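Local coordinates for predicted protein (Acinetobacter sp. RUH2624, PDB 4MEA) that probably hydrolyses epoxides to diols as a secreted Cif-type virulence factor of the alpha/beta hydrolase fold, at residues D163-M166 / F167-P170. Sequence-based numbering, arbitrary orientation.
Sequences DRAM and FEYP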
loop_
_atom_site.group_PDB
_atom_site.type_symbol
_atom_site.label_atom_id
_atom_site.label_comp_id
_atom_site.label_asym_id
_atom_site.label_seq_id
_atom_site.Cartn_x
_atom_site.Cartn_y
_atom_site.Cartn_z
ATOM N N ASP A 163 -2.961 -9.332 -15.082
ATOM C CA ASP A 163 -4.132 -9.262 -15.942
ATOM C C ASP A 163 -5.065 -8.214 -15.348
ATOM O O ASP A 163 -4.665 -7.484 -14.437
ATOM C CB ASP A 163 -4.804 -10.642 -16.155
ATOM C CG ASP A 163 -5.695 -11.079 -14.986
ATOM O OD1 ASP A 163 -5.555 -10.550 -13.872
ATOM O OD2 ASP A 163 -6.538 -11.980 -15.188
ATOM N N ARG A 164 -6.285 -8.122 -15.872
ATOM C CA ARG A 164 -7.210 -7.054 -15.495
ATOM C C ARG A 164 -7.502 -7.086 -13.997
ATOM O O ARG A 164 -7.832 -6.058 -13.395
ATOM C CB ARG A 164 -8.520 -7.189 -16.281
ATOM C CG ARG A 164 -9.279 -8.449 -15.919
ATOM C CD ARG A 164 -10.372 -8.813 -16.909
ATOM N NE ARG A 164 -11.067 -10.023 -16.467
ATOM C CZ ARG A 164 -11.943 -10.697 -17.201
ATOM N NH1 ARG A 164 -12.236 -10.282 -18.427
ATOM N NH2 ARG A 164 -12.519 -11.793 -16.708
ATOM N N ALA A 165 -7.390 -8.266 -13.395
ATOM C CA ALA A 165 -7.698 -8.418 -11.973
ATOM C C ALA A 165 -6.672 -7.710 -11.075
ATOM O O ALA A 165 -6.933 -7.437 -9.901
ATOM C CB ALA A 165 -7.826 -9.892 -11.604
ATOM N N MET A 166 -5.508 -7.399 -11.632
ATOM C CA MET A 166 -4.485 -6.690 -10.873
ATOM C C MET A 166 -4.917 -5.237 -10.643
ATOM O O MET A 166 -4.360 -4.534 -9.795
ATOM C CB MET A 166 -3.133 -6.776 -11.599
ATOM C CG MET A 166 -1.917 -6.397 -10.765
ATOM S SD MET A 166 -0.371 -6.851 -11.610
ATOM C CE MET A 166 -0.179 -8.557 -11.070
ATOM N N PHE A 167 -5.918 -4.795 -11.405
ATOM C CA PHE A 167 -6.525 -3.485 -11.207
ATOM C C PHE A 167 -7.647 -3.569 -10.172
ATOM O O PHE A 167 -8.376 -2.591 -9.941
ATOM C CB PHE A 167 -7.102 -2.955 -12.524
ATOM C CG PHE A 167 -6.058 -2.539 -13.524
ATOM C CD1 PHE A 167 -4.838 -2.042 -13.105
ATOM C CD2 PHE A 167 -6.304 -2.642 -14.885
ATOM C CE1 PHE A 167 -3.869 -1.651 -14.031
ATOM C CE2 PHE A 167 -5.344 -2.248 -15.818
ATOM C CZ PHE A 167 -4.128 -1.755 -15.389
ATOM N N GLU A 168 -7.790 -4.739 -9.558
ATOM C CA GLU A 168 -8.899 -4.981 -8.633
ATOM C C GLU A 168 -8.472 -5.499 -7.256
ATOM O O GLU A 168 -9.217 -5.348 -6.284
ATOM C CB GLU A 168 -9.910 -5.940 -9.267
ATOM C CG GLU A 168 -10.578 -5.365 -10.509
ATOM C CD GLU A 168 -11.291 -6.421 -11.333
ATOM O OE1 GLU A 168 -11.220 -7.615 -10.967
ATOM O OE2 GLU A 168 -11.918 -6.055 -12.352
ATOM N N TYR A 169 -7.290 -6.106 -7.153
ATOM C CA TYR A 169 -6.877 -6.657 -5.851
ATOM C C TYR A 169 -6.935 -5.554 -4.806
ATOM O O TYR A 169 -6.383 -4.473 -5.014
ATOM C CB TYR A 169 -5.471 -7.272 -5.899
ATOM C CG TYR A 169 -5.307 -8.353 -6.945
ATOM C CD1 TYR A 169 -6.277 -9.340 -7.117
ATOM C CD2 TYR A 169 -4.186 -8.376 -7.772
ATOM C CE1 TYR A 169 -6.127 -10.326 -8.088
ATOM C CE2 TYR A 169 -4.035 -9.339 -8.747
ATOM C CZ TYR A 169 -5.002 -10.312 -8.899
ATOM O OH TYR A 169 -4.832 -11.270 -9.863
ATOM N N PRO A 170 -7.610 -5.820 -3.676
ATOM C CA PRO A 170 -7.872 -4.776 -2.681
ATOM C C PRO A 170 -6.645 -4.398 -1.841
ATOM O O PRO A 170 -5.781 -5.235 -1.558
ATOM C CB PRO A 170 -8.961 -5.397 -1.800
ATOM C CG PRO A 170 -8.737 -6.859 -1.900
ATOM C CD PRO A 170 -8.212 -7.114 -3.301
HETATM O O HOH W 1 -3.554 -10.428 -12.164
HETATM O O HOH W 2 -10.150 -4.594 -14.218
HETATM O O HOH W 3 -4.860 -3.546 -7.180
#
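The Tyr169 ring folds back over the peptide joining Ala165 and Met166, with Ala165 O lying 3.3 Å above the ring plane, over its centre. Tyr169 has CG beside its own backbone N and anti to the carbonyl carbon (chi1 -56°), which turns the ring back along the chain. One ring side, at CE2, reaches Met166 CA at 3.4 Å; the other, at CE1, packs against Ala165 CB. The phenol OH and Asp163 OD1, 4.1 Å apart, are bridged by water 1. OD1 also accepts from Ala165 N, met from above the carboxylate plane, which makes an Asx turn at the start of a short 3-10 turn. This turn belongs to the loop that leaves strand 151-157 of the central alpha/beta-hydrolase sheet and leads to the small hairpin 172-177. Phe167 N continues it with a bond to Arg164 O (3.0 Å). Ala165 O then takes two donors, Glu168 N at 2.9 Å and, weakly, Tyr169 N. Glu168 runs extended beyond CG beside Ala165, OE1 lying 3.7 Å from Ala165 CA, while water 2 donates to both its OE2 and Arg164 O. Asp163 OD2 forms a salt bridge with Arg287; Met166 packs on Ile250 of helix 246-258 and on Phe183, which Tyr169 also touches. Phe167 packs against Thr173 of the second subunit.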